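Local structure of putative phosphosugar isomerase (Silicibacter pomeroyi DSS-3, 3FJ1) at residues I250-A261 against I277-T288. The protein is of unknown function but, with two SIS domains, probably binds phosphosugars or other carbohydrate derivatives. Numbering follows the deposited sequence.
Sequences IVEEGFPVLGFA and IAAKGATVFATT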
loop_
_atom_site.group_PDB
_atom_site.type_symbol
_atom_site.label_atom_id
_atom_site.label_comp_id
_atom_site.label_asym_id
_atom_site.label_seq_id
_atom_site.Cartn_x
_atom_site.Cartn_y
_atom_site.Cartn_z
ATOM N N ILE A 250 9.223 -9.718 14.577
ATOM C CA ILE A 250 10.318 -9.830 13.624
ATOM C C ILE A 250 11.483 -10.610 14.221
ATOM O O ILE A 250 12.006 -11.496 13.577
ATOM C CB ILE A 250 10.802 -8.426 13.141
ATOM C CG1 ILE A 250 11.710 -8.551 11.923
ATOM C CG2 ILE A 250 11.497 -7.628 14.268
ATOM C CD1 ILE A 250 12.128 -7.214 11.365
ATOM N N VAL A 251 11.854 -10.303 15.464
ATOM C CA VAL A 251 12.956 -10.995 16.144
ATOM C C VAL A 251 12.691 -12.495 16.384
ATOM O O VAL A 251 13.564 -13.345 16.148
ATOM C CB VAL A 251 13.252 -10.349 17.510
ATOM C CG1 VAL A 251 14.302 -11.154 18.250
ATOM C CG2 VAL A 251 13.675 -8.880 17.348
ATOM N N GLU A 252 11.494 -12.819 16.863
ATOM C CA GLU A 252 11.106 -14.214 17.142
ATOM C C GLU A 252 11.074 -15.096 15.868
ATOM O O GLU A 252 11.221 -16.319 15.935
ATOM C CB GLU A 252 9.735 -14.203 17.855
ATOM C CG GLU A 252 9.236 -15.546 18.409
ATOM C CD GLU A 252 7.876 -15.454 19.125
ATOM O OE1 GLU A 252 7.544 -14.384 19.686
ATOM O OE2 GLU A 252 7.139 -16.467 19.141
ATOM N N GLU A 253 10.884 -14.471 14.704
ATOM C CA GLU A 253 10.855 -15.201 13.444
ATOM C C GLU A 253 12.208 -15.822 13.108
ATOM O O GLU A 253 12.267 -16.856 12.452
ATOM C CB GLU A 253 10.398 -14.288 12.310
ATOM C CG GLU A 253 8.910 -14.068 12.267
ATOM C CD GLU A 253 8.194 -15.299 11.758
ATOM O OE1 GLU A 253 8.270 -15.584 10.541
ATOM O OE2 GLU A 253 7.573 -15.995 12.584
ATOM N N GLY A 254 13.282 -15.174 13.541
ATOM C CA GLY A 254 14.630 -15.672 13.307
ATOM C C GLY A 254 15.131 -15.605 11.867
ATOM O O GLY A 254 15.978 -16.413 11.476
ATOM N N PHE A 255 14.613 -14.666 11.072
ATOM C CA PHE A 255 15.082 -14.493 9.709
ATOM C C PHE A 255 15.922 -13.214 9.551
ATOM O O PHE A 255 15.770 -12.265 10.346
ATOM C CB PHE A 255 13.915 -14.491 8.732
ATOM C CG PHE A 255 13.143 -15.780 8.743
ATOM C CD1 PHE A 255 13.746 -16.962 8.315
ATOM C CD2 PHE A 255 11.834 -15.823 9.190
ATOM C CE1 PHE A 255 13.046 -18.156 8.331
ATOM C CE2 PHE A 255 11.122 -17.015 9.203
ATOM C CZ PHE A 255 11.734 -18.188 8.789
ATOM N N PRO A 256 16.810 -13.194 8.531
ATOM C CA PRO A 256 17.648 -12.017 8.330
ATOM C C PRO A 256 16.822 -10.770 7.977
ATOM O O PRO A 256 15.771 -10.848 7.305
ATOM C CB PRO A 256 18.541 -12.391 7.129
ATOM C CG PRO A 256 18.424 -13.843 6.966
ATOM C CD PRO A 256 17.095 -14.241 7.533
ATOM N N VAL A 257 17.331 -9.626 8.426
ATOM C CA VAL A 257 16.681 -8.340 8.211
ATOM C C VAL A 257 17.637 -7.467 7.400
ATOM O O VAL A 257 18.827 -7.392 7.701
ATOM C CB VAL A 257 16.361 -7.682 9.565
ATOM C CG1 VAL A 257 15.710 -6.314 9.374
ATOM C CG2 VAL A 257 15.478 -8.609 10.416
ATOM N N LEU A 258 17.122 -6.829 6.356
ATOM C CA LEU A 258 17.923 -5.968 5.511
ATOM C C LEU A 258 17.349 -4.555 5.524
ATOM O O LEU A 258 16.241 -4.327 5.014
ATOM C CB LEU A 258 17.897 -6.517 4.093
ATOM C CG LEU A 258 18.964 -6.075 3.095
ATOM C CD1 LEU A 258 18.678 -6.726 1.732
ATOM C CD2 LEU A 258 19.203 -4.576 2.978
ATOM N N GLY A 259 18.092 -3.609 6.090
ATOM C CA GLY A 259 17.671 -2.220 6.143
ATOM C C GLY A 259 18.197 -1.396 4.977
ATOM O O GLY A 259 19.406 -1.200 4.846
ATOM N N PHE A 260 17.269 -0.934 4.137
ATOM C CA PHE A 260 17.551 -0.046 3.015
ATOM C C PHE A 260 17.658 1.385 3.525
ATOM O O PHE A 260 16.647 2.016 3.847
ATOM C CB PHE A 260 16.490 -0.176 1.920
ATOM C CG PHE A 260 16.613 -1.462 1.131
ATOM C CD1 PHE A 260 17.494 -1.541 0.092
ATOM C CD2 PHE A 260 15.856 -2.584 1.443
ATOM C CE1 PHE A 260 17.610 -2.712 -0.648
ATOM C CE2 PHE A 260 15.951 -3.743 0.713
ATOM C CZ PHE A 260 16.810 -3.821 -0.321
ATOM N N ALA A 261 18.901 1.859 3.625
ATOM C CA ALA A 261 19.199 3.244 4.043
ATOM C C ALA A 261 19.841 4.061 2.913
ATOM O O ALA A 261 20.897 3.690 2.400
ATOM C CB ALA A 261 20.130 3.242 5.274
ATOM N N ILE A 277 17.045 -3.721 16.682
ATOM C CA ILE A 277 16.690 -5.073 16.272
ATOM C C ILE A 277 17.897 -6.015 16.516
ATOM O O ILE A 277 17.747 -7.100 17.130
ATOM C CB ILE A 277 16.192 -5.113 14.819
ATOM C CG1 ILE A 277 14.890 -4.308 14.663
ATOM C CG2 ILE A 277 15.988 -6.569 14.380
ATOM C CD1 ILE A 277 14.522 -4.059 13.234
ATOM N N ALA A 278 19.093 -5.598 16.079
ATOM C CA ALA A 278 20.329 -6.369 16.298
ATOM C C ALA A 278 20.625 -6.567 17.788
ATOM O O ALA A 278 21.140 -7.618 18.192
ATOM C CB ALA A 278 21.522 -5.675 15.604
ATOM N N ALA A 279 20.291 -5.572 18.605
ATOM C CA ALA A 279 20.486 -5.660 20.073
ATOM C C ALA A 279 19.561 -6.718 20.738
ATOM O O ALA A 279 19.808 -7.147 21.868
ATOM C CB ALA A 279 20.318 -4.287 20.729
ATOM N N LYS A 280 18.513 -7.143 20.040
ATOM C CA LYS A 280 17.648 -8.232 20.524
ATOM C C LYS A 280 18.124 -9.622 20.085
ATOM O O LYS A 280 17.467 -10.629 20.388
ATOM C CB LYS A 280 16.217 -7.991 20.040
ATOM C CG LYS A 280 15.575 -6.756 20.688
ATOM C CD LYS A 280 14.217 -6.420 20.089
ATOM C CE LYS A 280 13.512 -5.284 20.860
ATOM N NZ LYS A 280 13.438 -5.615 22.345
ATOM N N GLY A 281 19.263 -9.676 19.392
ATOM C CA GLY A 281 19.876 -10.913 18.926
ATOM C C GLY A 281 19.586 -11.315 17.487
ATOM O O GLY A 281 20.100 -12.315 17.009
ATOM N N ALA A 282 18.763 -10.542 16.794
ATOM C CA ALA A 282 18.448 -10.806 15.384
ATOM C C ALA A 282 19.631 -10.547 14.455
ATOM O O ALA A 282 20.560 -9.806 14.784
ATOM C CB ALA A 282 17.245 -9.969 14.943
ATOM N N THR A 283 19.569 -11.172 13.284
ATOM C CA THR A 283 20.575 -11.023 12.253
ATOM C C THR A 283 20.138 -9.870 11.362
ATOM O O THR A 283 19.168 -9.994 10.620
ATOM C CB THR A 283 20.670 -12.284 11.424
ATOM O OG1 THR A 283 21.028 -13.352 12.305
ATOM C CG2 THR A 283 21.713 -12.125 10.345
ATOM N N VAL A 284 20.828 -8.741 11.487
ATOM C CA VAL A 284 20.461 -7.524 10.783
ATOM C C VAL A 284 21.631 -6.905 10.023
ATOM O O VAL A 284 22.764 -6.833 10.537
ATOM C CB VAL A 284 19.908 -6.475 11.780
ATOM C CG1 VAL A 284 19.310 -5.273 11.005
ATOM C CG2 VAL A 284 18.893 -7.110 12.710
ATOM N N PHE A 285 21.344 -6.485 8.792
ATOM C CA PHE A 285 22.289 -5.836 7.888
ATOM C C PHE A 285 21.669 -4.513 7.447
ATOM O O PHE A 285 20.437 -4.399 7.348
ATOM C CB PHE A 285 22.518 -6.712 6.659
ATOM C CG PHE A 285 23.016 -8.116 6.956
ATOM C CD1 PHE A 285 22.125 -9.160 7.252
ATOM C CD2 PHE A 285 24.370 -8.394 6.903
ATOM C CE1 PHE A 285 22.599 -10.436 7.503
ATOM C CE2 PHE A 285 24.836 -9.656 7.149
ATOM C CZ PHE A 285 23.940 -10.683 7.443
ATOM N N ALA A 286 22.483 -3.498 7.177
ATOM C CA ALA A 286 21.918 -2.215 6.707
ATOM C C ALA A 286 22.886 -1.509 5.794
ATOM O O ALA A 286 24.085 -1.619 5.999
ATOM C CB ALA A 286 21.505 -1.333 7.873
ATOM N N THR A 287 22.370 -0.773 4.803
ATOM C CA THR A 287 23.191 -0.098 3.767
ATOM C C THR A 287 23.633 1.294 4.234
ATOM O O THR A 287 23.362 2.288 3.580
ATOM C CB THR A 287 22.435 0.041 2.418
ATOM O OG1 THR A 287 21.297 0.897 2.597
ATOM C CG2 THR A 287 21.909 -1.346 1.872
ATOM N N THR A 288 24.325 1.339 5.358
ATOM C CA THR A 288 24.781 2.583 5.939
ATOM C C THR A 288 25.892 2.307 6.945
ATOM O O THR A 288 25.869 1.310 7.672
ATOM C CB THR A 288 23.641 3.350 6.635
ATOM O OG1 THR A 288 24.192 4.406 7.430
ATOM C CG2 THR A 288 22.799 2.432 7.519
HETATM O O HOH W 1 18.541 -15.275 10.926
HETATM O O HOH W 2 17.384 -12.788 12.743
#
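Thr287 OG1 accepts the backbone N-H of Ala261 at 2.8 Å, extending by a side-chain bond the pairing of strands 257-259 and 284-286. The two are neighbours in the five-stranded parallel sheet of the second SIS domain, joined through helix 267-279 in a beta-alpha-beta crossover. Backbone bonds zip them together: Val257 N gives to Thr283 O, Val257 O receives Phe285 N at 2.9 Å, Gly259 N gives to Phe285 O in a nearly straight 2.8 Å bond (N-H...O 174°), and Gly259 O receives Thr287 N. At this last backbone rung Thr287 is also the centre of an inverse gamma turn, and its chi1 of 64° tucks OG1 over the backbone, on the side of Ala261. A valine in its place would probably leave the buried Ala261 N-H without its acceptor, ending the ladder at Gly259 O. Arg301 reaches this end too, bonding Ala261 O and, weakly, Thr287 O. On one face of the sheet Val257 and Val284 run alongside each other, Val257 CB 4.1 Å from Val284 CG1, while on the other Phe285 turns its ring edge to Val257 O. Where the strands begin, a water bridges Phe255 O and Thr283 N, continuing the pairing by one step. Farther back, Val251 packs on the turn that ends helix 267-279, where Gly281 completes a Schellman motif; the Val251 side chain crosses that of Lys280 at about a right angle, with CG2 resting 3.7 Å from Lys280 CD.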